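Local coordinates for putative glyoxalase superfamily protein (Ralstonia eutropha, PDB 3IUZ) that probably acts as an iron(II)-dependent dioxygenase of the 2-oxoadipate dioxygenase/decarboxylase family, likely converting 2-oxoadipate to 2-hydroxyglutarate, at residues 47-52 and 108-113; 145-150 and 154-159; 285-288 and 292-295. All coordinates share one frame; numbering follows the deposited sequence.

Contact 1: 47-52 and 108-113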
ATOM      1  N   GLN A  47       6.872  -0.263  11.106  1.00 14.71           N
ATOM      2  CA  GLN A  47       7.868   0.306  10.205  1.00 16.07           C
ATOM      3  C   GLN A  47       8.510  -0.794   9.327  1.00 16.05           C
ATOM      4  O   GLN A  47       8.582  -0.618   8.078  1.00 15.62           O
ATOM      5  CB  GLN A  47       8.917   1.076  10.990  1.00 17.02           C
ATOM      6  CG  GLN A  47      10.088   1.608  10.179  1.00 19.12           C
ATOM      7  CD  GLN A  47       9.703   2.643   9.210  1.00 20.36           C
ATOM      8  OE1 GLN A  47       8.674   3.307   9.349  1.00 19.94           O
ATOM      9  NE2 GLN A  47      10.554   2.820   8.190  1.00 23.16           N
ATOM     10  N   ALA A  48       8.864  -1.935   9.938  1.00 14.32           N
ATOM     11  CA  ALA A  48       9.454  -3.059   9.163  1.00 15.01           C
ATOM     12  C   ALA A  48       8.462  -3.616   8.184  1.00 15.20           C
ATOM     13  O   ALA A  48       8.844  -3.815   7.000  1.00 15.18           O
ATOM     14  CB  ALA A  48      10.020  -4.136  10.009  1.00 14.30           C
ATOM     15  N   LEU A  49       7.209  -3.822   8.604  1.00 14.96           N
ATOM     16  CA  LEU A  49       6.177  -4.288   7.643  1.00 15.36           C
ATOM     17  C   LEU A  49       6.119  -3.342   6.423  1.00 16.09           C
ATOM     18  O   LEU A  49       6.100  -3.806   5.271  1.00 15.06           O
ATOM     19  CB  LEU A  49       4.796  -4.400   8.258  1.00 14.42           C
ATOM     20  CG  LEU A  49       3.605  -4.644   7.341  1.00 15.87           C
ATOM     21  CD1 LEU A  49       3.734  -6.030   6.660  1.00 14.65           C
ATOM     22  CD2 LEU A  49       2.257  -4.478   8.066  1.00 14.74           C
ATOM     23  N   ASN A  50       6.074  -2.035   6.699  1.00 15.71           N
ATOM     24  CA  ASN A  50       5.968  -1.046   5.654  1.00 16.75           C
ATOM     25  C   ASN A  50       7.112  -1.138   4.667  1.00 16.61           C
ATOM     26  O   ASN A  50       6.894  -0.979   3.486  1.00 16.26           O
ATOM     27  CB  ASN A  50       5.921   0.377   6.210  1.00 16.87           C
ATOM     28  CG  ASN A  50       4.579   0.703   6.829  1.00 21.13           C
ATOM     29  OD1 ASN A  50       3.660  -0.106   6.723  1.00 26.66           O
ATOM     30  ND2 ASN A  50       4.484   1.856   7.560  1.00 25.96           N
HETATM   31  N   MSE A  51       8.313  -1.364   5.183  1.00 16.14           N
HETATM   32  CA  MSE A  51       9.464  -1.453   4.363  1.00 16.14           C
HETATM   33  C   MSE A  51       9.419  -2.721   3.474  1.00 16.86           C
HETATM   34  O   MSE A  51       9.905  -2.691   2.340  1.00 16.29           O
HETATM   35  CB  MSE A  51      10.726  -1.392   5.248  1.00 14.87           C
HETATM   36  CG  MSE A  51      10.967   0.038   5.912  1.00 15.53           C
HETATM   37 SE   MSE A  51      12.393  -0.004   7.127  0.75 14.19          SE
HETATM   38  CE  MSE A  51      13.897   0.277   5.933  1.00 19.63           C
ATOM     39  N   VAL A  52       8.895  -3.832   4.018  1.00 16.64           N
ATOM     40  CA  VAL A  52       8.781  -5.065   3.273  1.00 16.48           C
ATOM     41  C   VAL A  52       7.789  -4.838   2.158  1.00 15.90           C
ATOM     42  O   VAL A  52       8.048  -5.233   0.999  1.00 14.57           O
ATOM     43  CB  VAL A  52       8.410  -6.256   4.173  1.00 16.68           C
ATOM     44  CG1 VAL A  52       8.105  -7.497   3.321  1.00 16.97           C
ATOM     45  CG2 VAL A  52       9.536  -6.485   5.203  1.00 14.97           C
ATOM     46  N   ARG A 108      -5.164  -1.326  13.010  1.00 13.45           N
ATOM     47  CA  ARG A 108      -5.535  -0.811  14.335  1.00 13.87           C
ATOM     48  C   ARG A 108      -4.692  -1.505  15.408  1.00 14.39           C
ATOM     49  O   ARG A 108      -4.019  -0.828  16.146  1.00 15.37           O
ATOM     50  CB  ARG A 108      -7.036  -0.934  14.572  1.00 14.50           C
ATOM     51  CG  ARG A 108      -7.849  -0.016  13.690  1.00 15.97           C
ATOM     52  CD  ARG A 108      -7.806   1.447  14.083  1.00 14.59           C
ATOM     53  NE  ARG A 108      -8.615   1.669  15.260  1.00 17.71           N
ATOM     54  CZ  ARG A 108      -8.226   2.209  16.401  1.00 18.01           C
ATOM     55  NH1 ARG A 108      -6.987   2.647  16.590  1.00 17.40           N
ATOM     56  NH2 ARG A 108      -9.107   2.284  17.402  1.00 22.10           N
ATOM     57  N   PRO A 109      -4.649  -2.844  15.441  1.00 14.74           N
ATOM     58  CA  PRO A 109      -3.786  -3.456  16.460  1.00 14.28           C
ATOM     59  C   PRO A 109      -2.268  -3.228  16.231  1.00 13.33           C
ATOM     60  O   PRO A 109      -1.473  -3.296  17.166  1.00 13.18           O
ATOM     61  CB  PRO A 109      -4.149  -4.936  16.363  1.00 14.02           C
ATOM     62  CG  PRO A 109      -4.773  -5.084  14.980  1.00 15.87           C
ATOM     63  CD  PRO A 109      -5.504  -3.851  14.775  1.00 15.04           C
ATOM     64  N   LEU A 110      -1.842  -2.954  15.003  1.00 13.63           N
ATOM     65  CA  LEU A 110      -0.465  -2.495  14.755  1.00 13.87           C
ATOM     66  C   LEU A 110      -0.127  -1.130  15.367  1.00 15.48           C
ATOM     67  O   LEU A 110       1.045  -0.807  15.501  1.00 14.60           O
ATOM     68  CB  LEU A 110      -0.149  -2.412  13.288  1.00 14.45           C
ATOM     69  CG  LEU A 110       0.077  -3.755  12.575  1.00 14.68           C
ATOM     70  CD1 LEU A 110       0.223  -3.517  11.020  1.00 11.32           C
ATOM     71  CD2 LEU A 110       1.254  -4.605  13.137  1.00 14.14           C
ATOM     72  N   GLY A 111      -1.150  -0.341  15.703  1.00 15.23           N
ATOM     73  CA  GLY A 111      -0.945   0.957  16.326  1.00 14.93           C
ATOM     74  C   GLY A 111      -1.407   2.150  15.492  1.00 13.94           C
ATOM     75  O   GLY A 111      -1.159   3.274  15.868  1.00 14.36           O
ATOM     76  N   TYR A 112      -2.040   1.922  14.337  1.00 13.85           N
ATOM     77  CA  TYR A 112      -2.573   3.022  13.531  1.00 14.16           C
ATOM     78  C   TYR A 112      -3.936   3.532  14.063  1.00 15.14           C
ATOM     79  O   TYR A 112      -4.716   2.792  14.668  1.00 14.71           O
ATOM     80  CB  TYR A 112      -2.733   2.627  12.047  1.00 13.74           C
ATOM     81  CG  TYR A 112      -1.408   2.400  11.363  1.00 14.06           C
ATOM     82  CD1 TYR A 112      -0.784   1.162  11.428  1.00 16.17           C
ATOM     83  CD2 TYR A 112      -0.784   3.424  10.632  1.00 13.22           C
ATOM     84  CE1 TYR A 112       0.433   0.939  10.789  1.00 15.74           C
ATOM     85  CE2 TYR A 112       0.435   3.224  10.033  1.00 16.87           C
ATOM     86  CZ  TYR A 112       1.035   1.982  10.103  1.00 17.20           C
ATOM     87  OH  TYR A 112       2.247   1.764   9.500  1.00 19.55           O
ATOM     88  N   ARG A 113      -4.208   4.810  13.755  1.00 16.01           N
ATOM     89  CA  ARG A 113      -5.463   5.464  14.028  1.00 16.30           C
ATOM     90  C   ARG A 113      -5.898   6.197  12.795  1.00 16.37           C
ATOM     91  O   ARG A 113      -5.076   6.716  12.052  1.00 14.97           O
ATOM     92  CB  ARG A 113      -5.294   6.517  15.111  1.00 18.33           C
ATOM     93  CG  ARG A 113      -4.906   5.937  16.441  1.00 24.73           C
ATOM     94  CD  ARG A 113      -4.632   7.067  17.426  1.00 33.45           C
ATOM     95  NE  ARG A 113      -4.308   6.524  18.735  1.00 39.88           N
ATOM     96  CZ  ARG A 113      -3.577   7.157  19.658  1.00 45.13           C
ATOM     97  NH1 ARG A 113      -3.059   8.362  19.408  1.00 45.70           N
ATOM     98  NH2 ARG A 113      -3.345   6.572  20.839  1.00 47.00           N
TER
HETATM   99  O   HOH W   1       2.853  -0.944   9.097  1.00 23.75           O
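Tyr112 reaches across to helix 42-60 and takes a hydrogen bond from Asn50: ND2 of Asn50 lies 3.0 Å from OH of Tyr112, with 153° at the hydrogen. The amide arrives at the hydroxyl edge of the ring, near the ring plane, its own plane turned 46° from it, and the hydroxyl is slightly tilted out of the amide plane. One water closes a small cycle, donating to OD1 of Asn50 at 2.6 Å and lying 2.8 Å from OH of Tyr112. Both ends of the amide are thereby engaged, which should fix its flip. Rings of His132 and Phe142 meet the tyrosine edge-to-face.

Beside this polar bridge, Leu49 and Leu110 touch by single methyls, CD2 of Leu49 to CD1 of Leu110 at 3.7 Å, their side chains crossing at about a right angle. With CG opposite the backbone N (chi1 170°), Leu49 extends toward the end of helix 101-110. There Gly111, at positive phi, terminates the helix in a Schellman motif and hands the chain to strand 112-120. The whole is a buried helix-to-strand junction, where a Schellman turn starts a strand of the mixed sheet, tied to helix 42-60 through Tyr112.

Contact 2: 145-150 and 154-159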
ATOM      1  N   SER A 145      -8.730   3.073   0.463  1.00 14.74           N
ATOM      2  CA  SER A 145      -9.936   3.444  -0.245  1.00 15.60           C
ATOM      3  C   SER A 145     -10.903   2.298  -0.369  1.00 15.32           C
ATOM      4  O   SER A 145     -10.500   1.124  -0.435  1.00 16.03           O
ATOM      5  CB  SER A 145      -9.562   3.965  -1.624  1.00 15.81           C
ATOM      6  OG  SER A 145      -8.968   5.243  -1.483  1.00 19.58           O
ATOM      7  N   GLU A 146     -12.179   2.655  -0.375  1.00 15.96           N
ATOM      8  CA  GLU A 146     -13.275   1.744  -0.601  1.00 16.39           C
ATOM      9  C   GLU A 146     -14.008   2.117  -1.875  1.00 17.10           C
ATOM     10  O   GLU A 146     -14.477   3.274  -2.052  1.00 17.36           O
ATOM     11  CB  GLU A 146     -14.307   1.819   0.514  1.00 17.59           C
ATOM     12  CG  GLU A 146     -13.802   1.533   1.903  1.00 18.70           C
ATOM     13  CD  GLU A 146     -14.932   1.558   2.919  1.00 19.70           C
ATOM     14  OE1 GLU A 146     -15.695   2.576   2.996  1.00 17.85           O
ATOM     15  OE2 GLU A 146     -14.999   0.561   3.655  1.00 17.93           O
ATOM     16  N   PHE A 147     -14.163   1.133  -2.749  1.00 17.36           N
ATOM     17  CA  PHE A 147     -15.013   1.293  -3.935  1.00 17.25           C
ATOM     18  C   PHE A 147     -16.500   0.966  -3.647  1.00 17.08           C
ATOM     19  O   PHE A 147     -16.822  -0.054  -3.009  1.00 16.96           O
ATOM     20  CB  PHE A 147     -14.493   0.434  -5.114  1.00 17.61           C
ATOM     21  CG  PHE A 147     -15.277   0.653  -6.336  1.00 18.24           C
ATOM     22  CD1 PHE A 147     -15.064   1.764  -7.092  1.00 19.66           C
ATOM     23  CD2 PHE A 147     -16.331  -0.200  -6.667  1.00 19.79           C
ATOM     24  CE1 PHE A 147     -15.855   2.022  -8.174  1.00 18.43           C
ATOM     25  CE2 PHE A 147     -17.123   0.076  -7.781  1.00 22.31           C
ATOM     26  CZ  PHE A 147     -16.869   1.183  -8.501  1.00 19.17           C
ATOM     27  N   HIS A 148     -17.386   1.818  -4.176  1.00 15.77           N
ATOM     28  CA  HIS A 148     -18.839   1.771  -3.978  1.00 16.11           C
ATOM     29  C   HIS A 148     -19.590   1.422  -5.272  1.00 16.61           C
ATOM     30  O   HIS A 148     -19.801   2.297  -6.115  1.00 15.84           O
ATOM     31  CB  HIS A 148     -19.362   3.134  -3.485  1.00 15.41           C
ATOM     32  CG  HIS A 148     -18.682   3.621  -2.239  1.00 17.29           C
ATOM     33  ND1 HIS A 148     -18.713   2.901  -1.073  1.00 19.12           N
ATOM     34  CD2 HIS A 148     -17.969   4.747  -1.971  1.00 17.42           C
ATOM     35  CE1 HIS A 148     -18.009   3.534  -0.141  1.00 21.06           C
ATOM     36  NE2 HIS A 148     -17.559   4.666  -0.651  1.00 18.92           N
ATOM     37  N   PRO A 149     -20.042   0.159  -5.392  1.00 18.02           N
ATOM     38  CA  PRO A 149     -20.734  -0.273  -6.630  1.00 19.05           C
ATOM     39  C   PRO A 149     -22.173   0.178  -6.780  1.00 20.18           C
ATOM     40  O   PRO A 149     -22.749  -0.010  -7.855  1.00 21.45           O
ATOM     41  CB  PRO A 149     -20.692  -1.819  -6.525  1.00 18.17           C
ATOM     42  CG  PRO A 149     -19.578  -2.130  -5.523  1.00 18.00           C
ATOM     43  CD  PRO A 149     -19.711  -1.000  -4.528  1.00 17.21           C
ATOM     44  N   GLU A 150     -22.771   0.709  -5.710  1.00 21.85           N
ATOM     45  CA  GLU A 150     -24.243   0.915  -5.631  1.00 22.74           C
ATOM     46  C   GLU A 150     -24.853   1.621  -6.825  1.00 23.70           C
ATOM     47  O   GLU A 150     -25.931   1.252  -7.299  1.00 23.54           O
ATOM     48  CB  GLU A 150     -24.625   1.733  -4.368  1.00 23.42           C
ATOM     49  CG  GLU A 150     -24.705   0.913  -3.090  1.00 23.39           C
ATOM     50  CD  GLU A 150     -23.339   0.523  -2.500  1.00 24.19           C
ATOM     51  OE1 GLU A 150     -22.267   0.934  -3.033  1.00 21.63           O
ATOM     52  OE2 GLU A 150     -23.358  -0.173  -1.449  1.00 26.49           O
ATOM     53  N   ASP A 154     -26.823  -2.535 -13.491  1.00 22.64           N
ATOM     54  CA  ASP A 154     -27.106  -3.871 -13.052  1.00 23.06           C
ATOM     55  C   ASP A 154     -25.997  -4.780 -13.483  1.00 21.38           C
ATOM     56  O   ASP A 154     -25.527  -5.610 -12.708  1.00 19.66           O
ATOM     57  CB  ASP A 154     -28.411  -4.402 -13.644  1.00 23.97           C
ATOM     58  CG  ASP A 154     -29.650  -3.807 -13.005  1.00 28.01           C
ATOM     59  OD1 ASP A 154     -29.562  -3.090 -11.990  1.00 30.98           O
ATOM     60  OD2 ASP A 154     -30.740  -4.054 -13.568  1.00 31.31           O
ATOM     61  N   ALA A 155     -25.602  -4.645 -14.736  1.00 20.38           N
ATOM     62  CA  ALA A 155     -24.595  -5.534 -15.295  1.00 20.62           C
ATOM     63  C   ALA A 155     -23.275  -5.405 -14.512  1.00 19.01           C
ATOM     64  O   ALA A 155     -22.578  -6.375 -14.217  1.00 18.60           O
ATOM     65  CB  ALA A 155     -24.390  -5.243 -16.818  1.00 19.86           C
ATOM     66  N   PHE A 156     -22.944  -4.176 -14.218  1.00 17.71           N
ATOM     67  CA  PHE A 156     -21.721  -3.865 -13.469  1.00 17.88           C
ATOM     68  C   PHE A 156     -21.757  -4.475 -12.066  1.00 18.01           C
ATOM     69  O   PHE A 156     -20.820  -5.152 -11.654  1.00 18.13           O
ATOM     70  CB  PHE A 156     -21.599  -2.365 -13.384  1.00 16.91           C
ATOM     71  CG  PHE A 156     -20.382  -1.877 -12.669  1.00 16.40           C
ATOM     72  CD1 PHE A 156     -20.377  -1.787 -11.291  1.00 15.11           C
ATOM     73  CD2 PHE A 156     -19.272  -1.409 -13.379  1.00 17.01           C
ATOM     74  CE1 PHE A 156     -19.271  -1.308 -10.608  1.00 15.28           C
ATOM     75  CE2 PHE A 156     -18.172  -0.894 -12.694  1.00 17.06           C
ATOM     76  CZ  PHE A 156     -18.178  -0.844 -11.308  1.00 16.73           C
ATOM     77  N   ARG A 157     -22.854  -4.270 -11.351  1.00 18.79           N
ATOM     78  CA  ARG A 157     -22.944  -4.809  -9.990  1.00 19.41           C
ATOM     79  C   ARG A 157     -22.894  -6.338  -9.942  1.00 19.41           C
ATOM     80  O   ARG A 157     -22.286  -6.902  -9.043  1.00 20.12           O
ATOM     81  CB  ARG A 157     -24.156  -4.215  -9.253  1.00 20.09           C
ATOM     82  CG  ARG A 157     -23.931  -2.705  -9.000  1.00 21.73           C
ATOM     83  CD  ARG A 157     -25.088  -1.837  -8.477  1.00 24.42           C
ATOM     84  NE  ARG A 157     -26.270  -2.608  -8.373  1.00 29.76           N
ATOM     85  CZ  ARG A 157     -27.264  -2.611  -9.237  1.00 28.70           C
ATOM     86  NH1 ARG A 157     -27.312  -1.803 -10.291  1.00 30.06           N
ATOM     87  NH2 ARG A 157     -28.244  -3.418  -8.993  1.00 30.50           N
ATOM     88  N   GLU A 158     -23.486  -7.007 -10.934  1.00 19.83           N
ATOM     89  CA  GLU A 158     -23.343  -8.462 -11.082  1.00 20.33           C
ATOM     90  C   GLU A 158     -21.907  -8.868 -11.372  1.00 19.14           C
ATOM     91  O   GLU A 158     -21.427  -9.886 -10.884  1.00 19.17           O
ATOM     92  CB  GLU A 158     -24.213  -8.956 -12.235  1.00 21.24           C
ATOM     93  CG  GLU A 158     -25.694  -8.845 -11.962  1.00 26.99           C
ATOM     94  CD  GLU A 158     -26.522  -8.894 -13.246  1.00 35.13           C
ATOM     95  OE1 GLU A 158     -25.971  -9.305 -14.319  1.00 37.83           O
ATOM     96  OE2 GLU A 158     -27.719  -8.510 -13.160  1.00 39.33           O
ATOM     97  N   ALA A 159     -21.233  -8.072 -12.197  1.00 18.11           N
ATOM     98  CA  ALA A 159     -19.830  -8.312 -12.510  1.00 17.53           C
ATOM     99  C   ALA A 159     -18.970  -8.195 -11.240  1.00 17.67           C
ATOM    100  O   ALA A 159     -18.129  -9.055 -10.993  1.00 16.25           O
ATOM    101  CB  ALA A 159     -19.344  -7.360 -13.561  1.00 16.54           C
TER
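Strand 141-147 runs out through Pro149 into a short connection and the chain returns as helix 154-164, bringing CA of Pro149 within 6.1 Å of CA of Arg157. This is a tight strand-loop-helix connection at the end of a strand of the mixed sheet, and its inner side is aromatic. Phe147 and Phe156 approach from opposite directions; CE2 and CZ of Phe147 reach the CE1-CZ edge of Phe156, the closest pair CZ to CZ at 3.7 Å. Both have CG anti to the backbone N (chi1 -176° and -179°), which extends the rings toward one another, between strand and helix. The Phe147 atoms lie near the Phe156 plane, so the pair is no face-to-face stack. Phe152, from the connection, stacks on Phe156 and also meets Phe147, while Met226 of helix 224-232 touches both phenylalanines of the pair.

Pro149 adds a looser contact, its CB 4.4 Å from CE1 of Phe156, again at the ring edge. On the outer side Arg157 runs past the backbone of 149-150 with its aliphatic part: CD lies 3.0 Å from O of Pro149 and 3.4 Å from O of Glu150. Its side chain bends at chi3 (-3°), an eclipsed torsion, and the guanidinium turns back to its own helix. NH1 of Arg157 bonds to O of Phe152, and NH1 and NH2 together grip OD1 of Asp154, whose anti lone pair meets NH1 at 3.1 Å.

Contact 3: 285-288 and 292-295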
ATOM      1  N   GLN A 285      -3.746 -12.436 -16.019  1.00 20.26           N
ATOM      2  CA  GLN A 285      -4.580 -13.481 -16.565  1.00 20.78           C
ATOM      3  C   GLN A 285      -6.063 -13.198 -16.375  1.00 20.01           C
ATOM      4  O   GLN A 285      -6.489 -12.590 -15.411  1.00 19.66           O
ATOM      5  CB  GLN A 285      -4.231 -14.815 -15.917  1.00 22.12           C
ATOM      6  CG  GLN A 285      -2.833 -15.283 -16.254  1.00 25.13           C
ATOM      7  CD  GLN A 285      -2.445 -16.530 -15.517  1.00 29.47           C
ATOM      8  OE1 GLN A 285      -2.735 -16.696 -14.330  1.00 33.83           O
ATOM      9  NE2 GLN A 285      -1.768 -17.413 -16.212  1.00 35.05           N
ATOM     10  N   PHE A 286      -6.842 -13.675 -17.314  1.00 19.29           N
ATOM     11  CA  PHE A 286      -8.277 -13.597 -17.308  1.00 19.56           C
ATOM     12  C   PHE A 286      -8.898 -14.883 -17.861  1.00 19.55           C
ATOM     13  O   PHE A 286      -8.263 -15.624 -18.591  1.00 20.20           O
ATOM     14  CB  PHE A 286      -8.768 -12.470 -18.195  1.00 19.15           C
ATOM     15  CG  PHE A 286      -8.277 -11.137 -17.800  1.00 18.32           C
ATOM     16  CD1 PHE A 286      -7.030 -10.696 -18.212  1.00 17.65           C
ATOM     17  CD2 PHE A 286      -9.069 -10.283 -17.025  1.00 18.77           C
ATOM     18  CE1 PHE A 286      -6.580  -9.415 -17.865  1.00 18.55           C
ATOM     19  CE2 PHE A 286      -8.623  -9.034 -16.681  1.00 17.75           C
ATOM     20  CZ  PHE A 286      -7.362  -8.591 -17.110  1.00 20.12           C
ATOM     21  N   ILE A 287     -10.157 -15.107 -17.541  1.00 20.56           N
ATOM     22  CA  ILE A 287     -10.882 -16.267 -18.060  1.00 20.14           C
ATOM     23  C   ILE A 287     -11.656 -15.834 -19.274  1.00 21.18           C
ATOM     24  O   ILE A 287     -12.481 -14.896 -19.244  1.00 19.55           O
ATOM     25  CB  ILE A 287     -11.812 -16.906 -17.034  1.00 20.53           C
ATOM     26  CG1 ILE A 287     -11.025 -17.256 -15.759  1.00 20.48           C
ATOM     27  CG2 ILE A 287     -12.550 -18.144 -17.654  1.00 20.08           C
ATOM     28  CD1 ILE A 287      -9.875 -18.260 -15.914  1.00 22.05           C
ATOM     29  N   GLY A 288     -11.368 -16.532 -20.366  1.00 23.10           N
ATOM     30  CA  GLY A 288     -11.995 -16.266 -21.651  1.00 24.88           C
ATOM     31  C   GLY A 288     -13.392 -16.840 -21.818  1.00 26.29           C
ATOM     32  O   GLY A 288     -13.882 -17.543 -20.952  1.00 25.82           O
ATOM     33  N   GLU A 292     -11.111 -20.728 -21.172  1.00 28.68           N
ATOM     34  CA  GLU A 292      -9.636 -20.660 -21.323  1.00 28.81           C
ATOM     35  C   GLU A 292      -8.973 -19.474 -20.581  1.00 28.26           C
ATOM     36  O   GLU A 292      -9.622 -18.476 -20.298  1.00 28.71           O
ATOM     37  CB  GLU A 292      -9.238 -20.653 -22.818  1.00 28.66           C
ATOM     38  CG  GLU A 292      -9.379 -19.314 -23.593  1.00 29.75           C
ATOM     39  CD  GLU A 292     -10.814 -18.910 -23.868  1.00 30.33           C
ATOM     40  OE1 GLU A 292     -11.751 -19.496 -23.282  1.00 29.30           O
ATOM     41  OE2 GLU A 292     -11.012 -17.968 -24.658  1.00 31.73           O
ATOM     42  N   THR A 293      -7.693 -19.614 -20.247  1.00 27.74           N
ATOM     43  CA  THR A 293      -6.923 -18.538 -19.638  1.00 28.83           C
ATOM     44  C   THR A 293      -6.330 -17.715 -20.743  1.00 28.15           C
ATOM     45  O   THR A 293      -5.660 -18.274 -21.627  1.00 29.68           O
ATOM     46  CB  THR A 293      -5.779 -19.032 -18.762  1.00 28.68           C
ATOM     47  OG1 THR A 293      -6.316 -19.835 -17.722  1.00 30.42           O
ATOM     48  CG2 THR A 293      -5.041 -17.850 -18.094  1.00 30.41           C
ATOM     49  N   VAL A 294      -6.612 -16.419 -20.727  1.00 26.59           N
ATOM     50  CA  VAL A 294      -6.034 -15.478 -21.689  1.00 25.56           C
ATOM     51  C   VAL A 294      -5.280 -14.404 -20.900  1.00 25.01           C
ATOM     52  O   VAL A 294      -5.427 -14.290 -19.705  1.00 24.92           O
ATOM     53  CB  VAL A 294      -7.103 -14.833 -22.579  1.00 25.58           C
ATOM     54  CG1 VAL A 294      -7.950 -15.921 -23.301  1.00 24.45           C
ATOM     55  CG2 VAL A 294      -7.967 -13.917 -21.768  1.00 25.51           C
ATOM     56  N   GLU A 295      -4.449 -13.629 -21.560  1.00 24.30           N
ATOM     57  CA  GLU A 295      -3.653 -12.639 -20.857  1.00 23.96           C
ATOM     58  C   GLU A 295      -3.862 -11.293 -21.484  1.00 22.36           C
ATOM     59  O   GLU A 295      -4.078 -11.200 -22.671  1.00 22.57           O
ATOM     60  CB  GLU A 295      -2.170 -13.007 -20.917  1.00 24.41           C
ATOM     61  CG  GLU A 295      -1.835 -14.304 -20.174  1.00 27.81           C
ATOM     62  CD  GLU A 295      -0.358 -14.461 -19.906  1.00 32.11           C
ATOM     63  OE1 GLU A 295       0.461 -13.840 -20.626  1.00 36.70           O
ATOM     64  OE2 GLU A 295      -0.007 -15.181 -18.951  1.00 34.87           O
TER
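Phe286 and Val294 form the central pair, bonded in both directions: N of Phe286 lies 2.8 Å from O of Val294, and N of Val294 lies 2.8 Å from O of Phe286, the latter nearly straight at 171°. Toward the turn a third bond, from N of Gly288 to O of Glu292, is shorter at 2.6 Å. The same three carbonyl oxygens also receive CA-H...O contacts, from Gln285, Thr293 and Ile287; CA of Ile287, for instance, is 3.4 Å from O of Glu292.

The side chains divide between the two faces. On one, CB of Phe286 packs against CG2 of Val294 at 3.9 Å. That methyl sits between the backbone N and carbonyl carbon of its own residue and also comes near O of Phe286. The phenylalanine ring goes on to meet Tyr216 and is backed by Pro211 and by Val298 farther along strand 293-306.

The other face carries Gln285, Ile287, Thr293 and Glu295. Gln285 and Glu295 run side by side in the same direction, amide and carboxylate planes 61° apart, and CG2 of Thr293 lies 3.8 Å from NE2 of Gln285. Glu295 turns its charge to Arg283, a salt bridge through OE1.

At the turn, Glu292 folds back: CG sits between the backbone N and the carbonyl carbon and the side chain bends again at chi2 (-72°), which together bring the carboxylate beside the backbone of Gly288, with OE1 of Glu292 3.4 Å from C of that glycine. OE1 also accepts from N of Gln290, which ties the carboxylate to the intervening loop. Non-hydrogen-bonded pairs Gln285-Glu295 and Ile287-Thr293 flank the hydrogen-bonded Phe286-Val294 pair, the alternation of an antiparallel beta hairpin.

In the fold
All three contacts reach the same mixed sheet, but at different depths. Contact 1 is the innermost, its centre about 11 Å from that of the chain; contact 3 is a surface hairpin, its centre about 26 Å from the chain's and on the opposite side. Contact 2 lies between them, its aromatic part buried and its arginine partly exposed. They share no segment, and their nearest atoms stay about 11 Å or more apart. The chemistry follows the setting: contact 1 joins distant parts of the sequence by a buried water-assisted polar bond, contact 2 joins neighbouring elements by packing of two phenylalanine rings, and contact 3 relies on main-chain bonds between adjacent strands.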